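Long-range contacts in lectin-like protein (Entamoeba histolytica HM-1:IMSS-A, PDB 5ZBT), which is of unknown function but may bind mannose, as its family generally does, through the legume lectin-like domain of this ERGIC-53-like protein: residues A[83-88]-A[224-229]; A[157-162]-A[191-196]; A[163-168]-A[185-190]. All blocks are in the same frame, centred on the assembly; numbering follows the deposited sequence.

Overall arrangement
The domain is a sandwich of two antiparallel sheets, the legume lectin fold. Contact 1 pairs strands 80-90 and 220-231 inside one sheet, its centre about 9 Å from that of the chain; contacts 2 and 3 lie farther out, each about 15 Å away. Along the chain the segments run 83-88, 157-162, 163-168, 185-190, 191-196, 224-229, so contact 1 encloses 2, and 2 encloses 3. The centre of contact 1 lies about 16 Å from that of contact 2 and 11 Å from that of contact 3. Contacts 2 and 3, with centres about 9 Å apart, share the hairpin of strands 181-188 and 191-198. The disulfide of contact 2 ties edge strands of the two sheets together.

Contact 1 of 3, residues A[83-88]-A[224-229]; sequences QLKLNI and VQSLHY
Residues 83-86 and 224-229 run antiparallel as neighbouring strands, their axes 4.7 Å apart at closest approach and at 165° to each other. Gln83 and His228 form a hydrogen-bonded pair: Gln83 N donates to His228 O and His228 N to Gln83 O, both at 2.9 Å. Leu84 faces Leu227 in a non-hydrogen-bonded pair. Beyond it the backbone of Gln225 turns helical (psi -41°) and the 224-229 strand takes up one extra residue, so that Leu86 lies across from Val224. Lys85 spans this irregularity, its N bonded to Ser226 O while its O accepts from Gln225 N at 2.8 Å.

The two faces of the pair differ sharply in character. Leu84, Leu86, Val224 and Leu227 share the apolar one. Leu84, its CG set opposite the backbone N (chi1 -174°), reaches across the strands: its CD1 meets Val224 CG1 at 3.5 Å, the two side chains crossing at about a right angle, and also touches Leu227 CD1 at 3.7 Å. The opposite face carries polar groups. A water there donates to Gln83 O and is also hydrogen-bonded to Ser226 OG at 2.6 Å and to His228 ND1, in the plane of the ring. Serine, short and polar, leaves room for this bridge. The long extended chain of Lys85 passes obliquely by Gln225, its CE 3.4 Å from Gln225 OE1, while Gln225 CG rests on Asn87 CB.

Polar ends have outer partners as well: Gln83 NE2 bonds Glu81 and Asn87 OD1 bonds Arg223. Strand 80-90 is flanked on its other side by strand 170-176, and strand 220-231 on its far side by strand 56-59. Leu84 packs on Met98 and Val100 of strand 97-103 in the facing sheet, which places its apolar face in the sandwich interior.

Contact 2 of 3, residues A[157-162]-A[191-196]; sequences CSVANI and INMDCI
Cys157 and Cys195 are joined covalently, Cys157 SG to Cys195 SG at 2.1 Å. The disulfide torsion of -95° is close to the relaxed right angle and gives the bridge left-handed sense. In Cys195 a chi1 of 180° turns SG away from its own backbone N and out to strand 153-158, whereas Cys157 already points its side chain toward the other strand. The approach is close enough for Cys157 CB to lie 3.4 Å from Cys195 O. Cysteine suits both places because the backbones pass near enough, Cys157 CA to Cys195 CA 5.5 Å, for a disulfide to bridge them.

Apolar contacts beside the bridge are looser. Ile196 lays its CG1 branch 4.3 Å from Cys157 CB. Further along, Met193 points its side chain toward Val159, whose CG1 stands 4.4 Å from Met193 CG. Buried Val159 also packs on Ile186 and Val188 of strand 181-188, where a compact apolar side chain fits.

The backbone of 191-196 is irregular here. Cys195 and Ile196 both face Ile184 in the adjacent strand 181-188, a classic beta bulge, and both send side chains to strand 135-142, Cys195 to Ile136 and Ile196 to Val138. Strands 153-158 and 191-198 are the outermost strands of different sheets, so the disulfide closes one edge of the two-sheet sandwich characteristic of legume lectin-like domains.

Contact 3 of 3, residues A[163-168]-A[185-190]; sequences QKDKDG and EIMVNH
A side-chain-to-backbone hydrogen bond between Asp165, in an Asx turn of the loop 163-168, and Asn189 ties that loop to a hairpin at an edge of the lectin sandwich. The loop belongs to the connection that leaves strand 153-158 in one sheet and enters strand 170-176 in the other; residues 189-190 form the tight turn between strands 181-188 and 191-198.

Both carboxylate oxygens are employed. Asp165 OD1 accepts from Asp167 N at 3.0 Å, which makes the Asx turn, and Gly168 N bonds Asp165 O to complete a type I beta turn. A chi1 of -179° swings the carboxylate toward the hairpin, where Asn189 N donates to Asp165 OD2 at 2.8 Å in a nearly straight bond (172°) coming from above the carboxylate plane. Aspartate suits this place: short and with two acceptors, it organises its own turn and holds the one at 189-190.

Asn189 has a positive phi of 51°, a conformation asparagine tolerates better than most residues. Gly168 has backbone angles at which a side chain would press on the preceding carbonyl. Val188 CG1 meets Asp165 CB at 4.1 Å, and Met187, bent at its middle torsions, brings CE near Gly168 O.

A water donates to Asp165 OD2 and accepts from His190 N, while sitting over the centre of one face of the His190 ring.

Contact 1 of 3, residues A[83-88]-A[224-229]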
ATOM      1  N   GLN A  83       4.304  -0.027   8.508  1.00  9.04           N
ATOM      2  CA  GLN A  83       4.529  -1.455   8.284  1.00 10.74           C
ATOM      3  C   GLN A  83       3.209  -2.104   7.899  1.00 10.81           C
ATOM      4  O   GLN A  83       2.279  -2.161   8.709  1.00 14.25           O
ATOM      5  CB  GLN A  83       5.100  -2.131   9.529  1.00 12.36           C
ATOM      6  CG  GLN A  83       6.518  -1.716   9.879  1.00 14.24           C
ATOM      7  CD  GLN A  83       6.920  -2.203  11.245  1.00 12.74           C
ATOM      8  OE1 GLN A  83       6.320  -3.130  11.767  1.00 16.54           O
ATOM      9  NE2 GLN A  83       7.917  -1.568  11.845  1.00  9.77           N
ATOM     10  N   LEU A  84       3.123  -2.590   6.675  1.00 11.05           N
ATOM     11  CA  LEU A  84       1.911  -3.211   6.165  1.00  9.57           C
ATOM     12  C   LEU A  84       2.192  -4.694   5.971  1.00 13.33           C
ATOM     13  O   LEU A  84       2.951  -5.074   5.073  1.00 13.57           O
ATOM     14  CB  LEU A  84       1.477  -2.560   4.856  1.00 12.00           C
ATOM     15  CG  LEU A  84       0.131  -3.062   4.332  1.00 13.17           C
ATOM     16  CD1 LEU A  84      -0.996  -2.506   5.205  1.00 19.44           C
ATOM     17  CD2 LEU A  84      -0.056  -2.643   2.920  1.00 12.94           C
ATOM     18  N   LYS A  85       1.597  -5.530   6.812  1.00 14.20           N
ATOM     19  CA  LYS A  85       1.832  -6.959   6.737  1.00 13.15           C
ATOM     20  C   LYS A  85       0.824  -7.606   5.787  1.00 14.70           C
ATOM     21  O   LYS A  85      -0.391  -7.433   5.936  1.00 14.46           O
ATOM     22  CB  LYS A  85       1.757  -7.573   8.131  1.00 18.53           C
ATOM     23  CG  LYS A  85       2.217  -9.018   8.192  1.00 22.32           C
ATOM     24  CD  LYS A  85       2.362  -9.492   9.625  1.00 18.63           C
ATOM     25  CE  LYS A  85       2.581 -10.983   9.646  1.00 28.24           C
ATOM     26  NZ  LYS A  85       3.101 -11.449  10.957  1.00 46.51           N
ATOM     27  N   LEU A  86       1.339  -8.360   4.826  1.00 17.55           N
ATOM     28  CA  LEU A  86       0.592  -8.902   3.698  1.00 19.57           C
ATOM     29  C   LEU A  86       0.128 -10.328   3.956  1.00 22.02           C
ATOM     30  O   LEU A  86       0.831 -11.125   4.582  1.00 23.81           O
ATOM     31  CB  LEU A  86       1.464  -8.900   2.442  1.00 17.91           C
ATOM     32  CG  LEU A  86       1.572  -7.673   1.541  1.00 18.55           C
ATOM     33  CD1 LEU A  86       1.545  -6.407   2.330  1.00 14.94           C
ATOM     34  CD2 LEU A  86       2.869  -7.772   0.772  1.00 15.79           C
ATOM     35  N   ASN A  87      -1.057 -10.653   3.429  1.00 23.27           N
ATOM     36  CA  ASN A  87      -1.589 -12.025   3.407  1.00 22.00           C
ATOM     37  C   ASN A  87      -2.252 -12.209   2.036  1.00 22.24           C
ATOM     38  O   ASN A  87      -3.447 -11.939   1.874  1.00 23.31           O
ATOM     39  CB  ASN A  87      -2.569 -12.243   4.557  1.00 29.24           C
ATOM     40  CG  ASN A  87      -3.023 -13.694   4.694  1.00 27.40           C
ATOM     41  OD1 ASN A  87      -2.628 -14.564   3.921  1.00 30.49           O
ATOM     42  ND2 ASN A  87      -3.867 -13.953   5.688  1.00 31.60           N
ATOM     43  N   ILE A  88      -1.470 -12.635   1.044  1.00 17.91           N
ATOM     44  CA  ILE A  88      -1.921 -12.708  -0.348  1.00 22.78           C
ATOM     45  C   ILE A  88      -2.049 -14.177  -0.753  1.00 24.31           C
ATOM     46  O   ILE A  88      -1.111 -14.961  -0.572  1.00 27.64           O
ATOM     47  CB  ILE A  88      -0.963 -11.951  -1.290  1.00 20.14           C
ATOM     48  CG1 ILE A  88      -0.881 -10.470  -0.920  1.00 19.06           C
ATOM     49  CG2 ILE A  88      -1.416 -12.057  -2.746  1.00 21.72           C
ATOM     50  CD1 ILE A  88       0.278  -9.756  -1.604  1.00 16.65           C
ATOM     51  N   VAL A 224      -4.757  -8.060   4.000  1.00 18.48           N
ATOM     52  CA  VAL A 224      -3.789  -7.343   4.822  1.00 15.87           C
ATOM     53  C   VAL A 224      -3.951  -7.800   6.269  1.00 17.43           C
ATOM     54  O   VAL A 224      -5.059  -7.759   6.818  1.00 15.86           O
ATOM     55  CB  VAL A 224      -3.976  -5.819   4.680  1.00 14.73           C
ATOM     56  CG1 VAL A 224      -3.286  -5.080   5.794  1.00 17.77           C
ATOM     57  CG2 VAL A 224      -3.443  -5.376   3.334  1.00 11.09           C
ATOM     58  N   GLN A 225      -2.853  -8.257   6.873  1.00 12.81           N
ATOM     59  CA  GLN A 225      -2.904  -8.732   8.250  1.00 20.31           C
ATOM     60  C   GLN A 225      -2.932  -7.592   9.255  1.00 20.34           C
ATOM     61  O   GLN A 225      -3.637  -7.676  10.265  1.00 21.52           O
ATOM     62  CB  GLN A 225      -1.706  -9.622   8.543  1.00 24.90           C
ATOM     63  CG  GLN A 225      -1.811 -10.980   7.940  1.00 34.05           C
ATOM     64  CD  GLN A 225      -1.652 -12.057   8.976  1.00 42.45           C
ATOM     65  OE1 GLN A 225      -0.529 -12.368   9.391  1.00 37.13           O
ATOM     66  NE2 GLN A 225      -2.779 -12.638   9.411  1.00 37.12           N
ATOM     67  N   SER A 226      -2.141  -6.546   9.026  1.00 19.52           N
ATOM     68  CA  SER A 226      -2.019  -5.463   9.995  1.00 20.78           C
ATOM     69  C   SER A 226      -1.321  -4.283   9.346  1.00 17.13           C
ATOM     70  O   SER A 226      -0.613  -4.420   8.343  1.00 15.86           O
ATOM     71  CB  SER A 226      -1.236  -5.892  11.237  1.00 18.31           C
ATOM     72  OG  SER A 226       0.060  -6.302  10.865  1.00 11.05           O
ATOM     73  N   LEU A 227      -1.526  -3.122   9.953  1.00 15.39           N
ATOM     74  CA  LEU A 227      -0.846  -1.900   9.565  1.00 14.01           C
ATOM     75  C   LEU A 227      -0.426  -1.195  10.847  1.00 19.89           C
ATOM     76  O   LEU A 227      -1.272  -0.900  11.705  1.00 14.29           O
ATOM     77  CB  LEU A 227      -1.755  -1.019   8.707  1.00 11.84           C
ATOM     78  CG  LEU A 227      -1.204   0.360   8.341  1.00 16.85           C
ATOM     79  CD1 LEU A 227       0.040   0.266   7.429  1.00 15.18           C
ATOM     80  CD2 LEU A 227      -2.302   1.148   7.667  1.00 19.63           C
ATOM     81  N   HIS A 228       0.882  -0.983  11.008  1.00 19.65           N
ATOM     82  CA  HIS A 228       1.426  -0.272  12.159  1.00 16.84           C
ATOM     83  C   HIS A 228       2.032   1.027  11.673  1.00 15.58           C
ATOM     84  O   HIS A 228       2.809   1.031  10.712  1.00 13.26           O
ATOM     85  CB  HIS A 228       2.520  -1.060  12.894  1.00 15.61           C
ATOM     86  CG  HIS A 228       2.051  -2.318  13.547  1.00 23.16           C
ATOM     87  ND1 HIS A 228       1.721  -3.451  12.831  1.00 31.37           N
ATOM     88  CD2 HIS A 228       1.903  -2.643  14.853  1.00 30.00           C
ATOM     89  CE1 HIS A 228       1.356  -4.408  13.666  1.00 25.38           C
ATOM     90  NE2 HIS A 228       1.458  -3.944  14.898  1.00 33.32           N
ATOM     91  N   TYR A 229       1.686   2.113  12.346  1.00 16.51           N
ATOM     92  CA  TYR A 229       2.368   3.385  12.209  1.00 12.18           C
ATOM     93  C   TYR A 229       3.260   3.569  13.432  1.00 16.53           C
ATOM     94  O   TYR A 229       2.809   3.391  14.563  1.00 14.35           O
ATOM     95  CB  TYR A 229       1.352   4.521  12.077  1.00 15.42           C
ATOM     96  CG  TYR A 229       1.866   5.858  12.534  1.00 18.83           C
ATOM     97  CD1 TYR A 229       3.007   6.408  11.970  1.00 15.05           C
ATOM     98  CD2 TYR A 229       1.217   6.575  13.537  1.00 19.05           C
ATOM     99  CE1 TYR A 229       3.501   7.634  12.390  1.00 18.07           C
ATOM    100  CE2 TYR A 229       1.705   7.807  13.962  1.00 19.98           C
ATOM    101  CZ  TYR A 229       2.854   8.331  13.377  1.00 19.65           C
ATOM    102  OH  TYR A 229       3.374   9.549  13.772  1.00 18.11           O
TER
HETATM  103  O   HOH W   1       2.009  -4.727  10.236  1.00 12.90           O

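Contact 2 of 3, residues A[157-162]-A[191-196]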
ATOM      1  N   CYS A 157      12.015  -1.540  -8.108  1.00 17.42           N
ATOM      2  CA  CYS A 157      12.906  -2.581  -7.650  1.00 14.63           C
ATOM      3  C   CYS A 157      12.152  -3.894  -7.800  1.00 18.74           C
ATOM      4  O   CYS A 157      10.962  -3.922  -8.137  1.00 16.63           O
ATOM      5  CB  CYS A 157      13.342  -2.349  -6.199  1.00 16.79           C
ATOM      6  SG  CYS A 157      12.266  -3.192  -4.988  1.00 22.83           S
ATOM      7  N   SER A 158      12.842  -4.984  -7.518  1.00 19.24           N
ATOM      8  CA  SER A 158      12.280  -6.311  -7.677  1.00 18.99           C
ATOM      9  C   SER A 158      12.668  -7.117  -6.452  1.00 19.10           C
ATOM     10  O   SER A 158      13.838  -7.096  -6.059  1.00 18.60           O
ATOM     11  CB  SER A 158      12.808  -6.953  -8.954  1.00 17.13           C
ATOM     12  OG  SER A 158      12.152  -8.166  -9.228  1.00 23.91           O
ATOM     13  N   VAL A 159      11.694  -7.793  -5.832  1.00 19.09           N
ATOM     14  CA  VAL A 159      11.958  -8.603  -4.645  1.00 19.15           C
ATOM     15  C   VAL A 159      11.205  -9.922  -4.743  1.00 21.13           C
ATOM     16  O   VAL A 159       9.974  -9.932  -4.849  1.00 20.84           O
ATOM     17  CB  VAL A 159      11.583  -7.892  -3.335  1.00 22.38           C
ATOM     18  CG1 VAL A 159      11.815  -8.853  -2.156  1.00 19.07           C
ATOM     19  CG2 VAL A 159      12.414  -6.633  -3.157  1.00 16.92           C
ATOM     20  N   ALA A 160      11.937 -11.032  -4.646  1.00 19.08           N
ATOM     21  CA  ALA A 160      11.343 -12.353  -4.758  1.00 18.25           C
ATOM     22  C   ALA A 160      10.625 -12.754  -3.477  1.00 17.55           C
ATOM     23  O   ALA A 160      10.997 -12.343  -2.376  1.00 22.26           O
ATOM     24  CB  ALA A 160      12.416 -13.396  -5.084  1.00 22.91           C
ATOM     25  N   ASN A 161       9.570 -13.556  -3.649  1.00 18.89           N
ATOM     26  CA  ASN A 161       8.882 -14.311  -2.606  1.00 20.23           C
ATOM     27  C   ASN A 161       7.974 -13.460  -1.719  1.00 21.35           C
ATOM     28  O   ASN A 161       7.721 -13.827  -0.565  1.00 21.85           O
ATOM     29  CB  ASN A 161       9.891 -15.074  -1.745  1.00 19.40           C
ATOM     30  CG  ASN A 161      10.704 -16.067  -2.555  1.00 22.70           C
ATOM     31  OD1 ASN A 161      11.938 -16.055  -2.518  1.00 21.89           O
ATOM     32  ND2 ASN A 161      10.015 -16.927  -3.299  1.00 21.81           N
ATOM     33  N   ILE A 162       7.422 -12.366  -2.251  1.00 17.57           N
ATOM     34  CA  ILE A 162       6.604 -11.481  -1.420  1.00 19.90           C
ATOM     35  C   ILE A 162       5.355 -12.204  -0.922  1.00 19.22           C
ATOM     36  O   ILE A 162       5.056 -12.192   0.279  1.00 21.84           O
ATOM     37  CB  ILE A 162       6.251 -10.187  -2.169  1.00 18.72           C
ATOM     38  CG1 ILE A 162       7.474  -9.279  -2.266  1.00 18.42           C
ATOM     39  CG2 ILE A 162       5.160  -9.452  -1.434  1.00 19.76           C
ATOM     40  CD1 ILE A 162       7.298  -8.139  -3.267  1.00 21.55           C
ATOM     41  N   ILE A 191      14.037 -11.553   6.505  1.00 13.52           N
ATOM     42  CA  ILE A 191      15.159 -10.758   6.007  1.00 13.32           C
ATOM     43  C   ILE A 191      14.637  -9.420   5.508  1.00 14.67           C
ATOM     44  O   ILE A 191      13.732  -9.379   4.668  1.00 16.08           O
ATOM     45  CB  ILE A 191      15.917 -11.489   4.885  1.00 17.53           C
ATOM     46  CG1 ILE A 191      16.328 -12.888   5.340  1.00 18.12           C
ATOM     47  CG2 ILE A 191      17.133 -10.682   4.429  1.00 11.70           C
ATOM     48  CD1 ILE A 191      17.052 -13.667   4.246  1.00 21.55           C
ATOM     49  N   ASN A 192      15.209  -8.330   6.021  1.00 13.85           N
ATOM     50  CA  ASN A 192      14.822  -6.998   5.583  1.00 13.75           C
ATOM     51  C   ASN A 192      15.561  -6.686   4.293  1.00 13.82           C
ATOM     52  O   ASN A 192      16.796  -6.698   4.265  1.00 18.13           O
ATOM     53  CB  ASN A 192      15.123  -5.960   6.659  1.00 14.82           C
ATOM     54  CG  ASN A 192      14.405  -4.647   6.413  1.00 13.04           C
ATOM     55  OD1 ASN A 192      13.182  -4.609   6.268  1.00 14.12           O
ATOM     56  ND2 ASN A 192      15.161  -3.562   6.366  1.00 11.13           N
ATOM     57  N   MET A 193      14.814  -6.439   3.219  1.00 14.98           N
ATOM     58  CA  MET A 193      15.376  -6.263   1.888  1.00 14.45           C
ATOM     59  C   MET A 193      15.290  -4.802   1.472  1.00 13.09           C
ATOM     60  O   MET A 193      14.227  -4.180   1.592  1.00 12.31           O
ATOM     61  CB  MET A 193      14.639  -7.127   0.870  1.00 14.60           C
ATOM     62  CG  MET A 193      14.482  -8.552   1.288  1.00 19.10           C
ATOM     63  SD  MET A 193      15.987  -9.474   0.967  1.00 27.09           S
ATOM     64  CE  MET A 193      15.298 -10.682  -0.163  1.00 29.66           C
ATOM     65  N   ASP A 194      16.410  -4.271   0.986  1.00 13.95           N
ATOM     66  CA  ASP A 194      16.431  -2.968   0.346  1.00 15.28           C
ATOM     67  C   ASP A 194      15.499  -2.950  -0.864  1.00 15.57           C
ATOM     68  O   ASP A 194      15.234  -3.977  -1.495  1.00 14.84           O
ATOM     69  CB  ASP A 194      17.854  -2.630  -0.099  1.00 14.81           C
ATOM     70  CG  ASP A 194      18.808  -2.391   1.073  1.00 22.02           C
ATOM     71  OD1 ASP A 194      18.361  -1.970   2.164  1.00 25.27           O
ATOM     72  OD2 ASP A 194      20.026  -2.614   0.899  1.00 33.61           O
ATOM     73  N   CYS A 195      15.013  -1.763  -1.208  1.00 14.24           N
ATOM     74  CA  CYS A 195      14.243  -1.651  -2.440  1.00 14.75           C
ATOM     75  C   CYS A 195      14.458  -0.288  -3.106  1.00 13.59           C
ATOM     76  O   CYS A 195      15.093  -0.197  -4.159  1.00 16.19           O
ATOM     77  CB  CYS A 195      12.761  -1.927  -2.144  1.00 15.49           C
ATOM     78  SG  CYS A 195      11.647  -1.827  -3.556  1.00 21.41           S
ATOM     79  N   ILE A 196      13.984   0.785  -2.485  1.00 13.44           N
ATOM     80  CA  ILE A 196      14.023   2.110  -3.086  1.00 10.90           C
ATOM     81  C   ILE A 196      14.394   3.124  -2.010  1.00 14.40           C
ATOM     82  O   ILE A 196      13.917   3.052  -0.867  1.00 12.55           O
ATOM     83  CB  ILE A 196      12.667   2.457  -3.740  1.00 15.80           C
ATOM     84  CG1 ILE A 196      12.483   1.692  -5.055  1.00 13.33           C
ATOM     85  CG2 ILE A 196      12.489   3.978  -3.938  1.00 11.39           C
ATOM     86  CD1 ILE A 196      11.025   1.588  -5.494  1.00 18.36           C
TER

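Contact 3 of 3, residues A[163-168]-A[185-190]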
ATOM      1  N   GLN A 163       4.610 -12.862  -1.818  1.00 19.57           N
ATOM      2  CA  GLN A 163       3.426 -13.560  -1.327  1.00 19.13           C
ATOM      3  C   GLN A 163       3.703 -14.995  -0.919  1.00 21.27           C
ATOM      4  O   GLN A 163       2.890 -15.567  -0.180  1.00 26.31           O
ATOM      5  CB  GLN A 163       2.271 -13.532  -2.348  1.00 25.64           C
ATOM      6  CG  GLN A 163       2.378 -14.486  -3.502  1.00 25.82           C
ATOM      7  CD  GLN A 163       1.884 -15.887  -3.185  1.00 24.77           C
ATOM      8  OE1 GLN A 163       2.558 -16.860  -3.517  1.00 29.00           O
ATOM      9  NE2 GLN A 163       0.720 -15.999  -2.542  1.00 21.05           N
ATOM     10  N   LYS A 164       4.825 -15.577  -1.362  1.00 22.38           N
ATOM     11  CA  LYS A 164       5.205 -16.939  -0.992  1.00 22.30           C
ATOM     12  C   LYS A 164       5.714 -17.052   0.439  1.00 24.11           C
ATOM     13  O   LYS A 164       5.940 -18.174   0.909  1.00 28.16           O
ATOM     14  CB  LYS A 164       6.278 -17.464  -1.952  1.00 22.15           C
ATOM     15  CG  LYS A 164       5.729 -17.956  -3.290  1.00 24.46           C
ATOM     16  CD  LYS A 164       6.808 -17.913  -4.375  1.00 33.72           C
ATOM     17  CE  LYS A 164       6.438 -18.748  -5.599  1.00 37.37           C
ATOM     18  NZ  LYS A 164       5.235 -18.241  -6.327  1.00 38.70           N
ATOM     19  N   ASP A 165       5.933 -15.931   1.128  1.00 24.15           N
ATOM     20  CA  ASP A 165       6.265 -15.945   2.553  1.00 22.75           C
ATOM     21  C   ASP A 165       5.008 -16.310   3.340  1.00 21.52           C
ATOM     22  O   ASP A 165       4.089 -15.497   3.469  1.00 23.64           O
ATOM     23  CB  ASP A 165       6.818 -14.578   2.968  1.00 19.04           C
ATOM     24  CG  ASP A 165       7.220 -14.503   4.442  1.00 22.23           C
ATOM     25  OD1 ASP A 165       6.950 -15.437   5.228  1.00 21.17           O
ATOM     26  OD2 ASP A 165       7.829 -13.486   4.829  1.00 23.60           O
ATOM     27  N   LYS A 166       4.973 -17.528   3.884  1.00 22.67           N
ATOM     28  CA  LYS A 166       3.780 -18.013   4.576  1.00 27.78           C
ATOM     29  C   LYS A 166       3.463 -17.238   5.851  1.00 29.95           C
ATOM     30  O   LYS A 166       2.312 -17.265   6.306  1.00 28.32           O
ATOM     31  CB  LYS A 166       3.938 -19.495   4.899  1.00 27.87           C
ATOM     32  CG  LYS A 166       4.012 -20.374   3.666  1.00 38.10           C
ATOM     33  CD  LYS A 166       5.325 -21.136   3.588  1.00 36.77           C
ATOM     34  CE  LYS A 166       5.123 -22.468   2.871  1.00 47.54           C
ATOM     35  NZ  LYS A 166       4.167 -22.350   1.724  1.00 46.70           N
ATOM     36  N   ASP A 167       4.445 -16.549   6.437  1.00 23.05           N
ATOM     37  CA  ASP A 167       4.193 -15.729   7.617  1.00 25.03           C
ATOM     38  C   ASP A 167       3.714 -14.323   7.286  1.00 21.52           C
ATOM     39  O   ASP A 167       3.369 -13.578   8.204  1.00 23.46           O
ATOM     40  CB  ASP A 167       5.456 -15.621   8.462  1.00 19.61           C
ATOM     41  CG  ASP A 167       5.998 -16.956   8.831  1.00 23.64           C
ATOM     42  OD1 ASP A 167       5.267 -17.734   9.486  1.00 26.39           O
ATOM     43  OD2 ASP A 167       7.147 -17.240   8.444  1.00 28.11           O
ATOM     44  N   GLY A 168       3.703 -13.933   6.018  1.00 20.89           N
ATOM     45  CA  GLY A 168       3.273 -12.596   5.676  1.00 19.83           C
ATOM     46  C   GLY A 168       4.410 -11.604   5.546  1.00 19.00           C
ATOM     47  O   GLY A 168       4.992 -11.169   6.550  1.00 17.54           O
ATOM     48  N   GLU A 185      11.413  -0.575   2.009  1.00 13.60           N
ATOM     49  CA  GLU A 185      12.008  -1.877   2.226  1.00 14.04           C
ATOM     50  C   GLU A 185      10.884  -2.891   2.282  1.00 10.79           C
ATOM     51  O   GLU A 185       9.717  -2.531   2.440  1.00 17.04           O
ATOM     52  CB  GLU A 185      12.829  -1.917   3.527  1.00 13.77           C
ATOM     53  CG  GLU A 185      14.028  -0.988   3.491  1.00 13.07           C
ATOM     54  CD  GLU A 185      14.539  -0.592   4.859  1.00 13.75           C
ATOM     55  OE1 GLU A 185      13.969  -1.051   5.881  1.00 13.94           O
ATOM     56  OE2 GLU A 185      15.528   0.173   4.906  1.00 13.34           O
ATOM     57  N   ILE A 186      11.227  -4.164   2.147  1.00  9.23           N
ATOM     58  CA  ILE A 186      10.235  -5.213   2.335  1.00 14.85           C
ATOM     59  C   ILE A 186      10.875  -6.377   3.081  1.00 11.13           C
ATOM     60  O   ILE A 186      11.978  -6.812   2.742  1.00 11.66           O
ATOM     61  CB  ILE A 186       9.585  -5.668   1.011  1.00 16.81           C
ATOM     62  CG1 ILE A 186       8.402  -6.596   1.323  1.00 19.34           C
ATOM     63  CG2 ILE A 186      10.570  -6.361   0.106  1.00 16.86           C
ATOM     64  CD1 ILE A 186       7.269  -6.515   0.327  1.00 25.58           C
ATOM     65  N   MET A 187      10.204  -6.831   4.137  1.00 11.77           N
ATOM     66  CA  MET A 187      10.671  -7.938   4.961  1.00 14.85           C
ATOM     67  C   MET A 187      10.049  -9.224   4.434  1.00 12.61           C
ATOM     68  O   MET A 187       8.833  -9.420   4.529  1.00 13.53           O
ATOM     69  CB  MET A 187      10.318  -7.716   6.435  1.00 10.74           C
ATOM     70  CG  MET A 187      11.065  -8.669   7.393  1.00 14.53           C
ATOM     71  SD  MET A 187      10.513 -10.410   7.311  1.00 17.06           S
ATOM     72  CE  MET A 187       8.772 -10.220   7.681  1.00 17.01           C
ATOM     73  N   VAL A 188      10.886 -10.109   3.900  1.00 13.37           N
ATOM     74  CA  VAL A 188      10.439 -11.379   3.341  1.00 13.02           C
ATOM     75  C   VAL A 188      11.265 -12.489   3.966  1.00 11.41           C
ATOM     76  O   VAL A 188      12.498 -12.437   3.925  1.00 14.92           O
ATOM     77  CB  VAL A 188      10.577 -11.410   1.807  1.00 15.11           C
ATOM     78  CG1 VAL A 188      10.071 -12.737   1.261  1.00 15.68           C
ATOM     79  CG2 VAL A 188       9.830 -10.243   1.178  1.00 13.61           C
ATOM     80  N   ASN A 189      10.594 -13.487   4.541  1.00 12.31           N
ATOM     81  CA  ASN A 189      11.261 -14.655   5.124  1.00 18.35           C
ATOM     82  C   ASN A 189      12.374 -14.248   6.090  1.00 17.71           C
ATOM     83  O   ASN A 189      13.530 -14.656   5.956  1.00 14.98           O
ATOM     84  CB  ASN A 189      11.792 -15.566   4.026  1.00 15.04           C
ATOM     85  CG  ASN A 189      10.681 -16.279   3.299  1.00 19.18           C
ATOM     86  OD1 ASN A 189       9.751 -16.783   3.930  1.00 22.64           O
ATOM     87  ND2 ASN A 189      10.752 -16.311   1.971  1.00 20.03           N
ATOM     88  N   HIS A 190      12.013 -13.393   7.049  1.00 12.74           N
ATOM     89  CA  HIS A 190      12.844 -12.933   8.156  1.00 13.28           C
ATOM     90  C   HIS A 190      13.997 -12.028   7.747  1.00 14.23           C
ATOM     91  O   HIS A 190      14.849 -11.713   8.593  1.00 12.72           O
ATOM     92  CB  HIS A 190      13.386 -14.106   8.974  1.00 11.00           C
ATOM     93  CG  HIS A 190      12.310 -14.970   9.556  1.00 12.32           C
ATOM     94  ND1 HIS A 190      11.600 -14.616  10.686  1.00 13.52           N
ATOM     95  CD2 HIS A 190      11.817 -16.169   9.162  1.00 11.42           C
ATOM     96  CE1 HIS A 190      10.713 -15.557  10.959  1.00 13.69           C
ATOM     97  NE2 HIS A 190      10.820 -16.508  10.046  1.00 13.47           N
TER
HETATM   98  O   HOH W   2       9.289 -13.707   7.486  1.00 19.56           O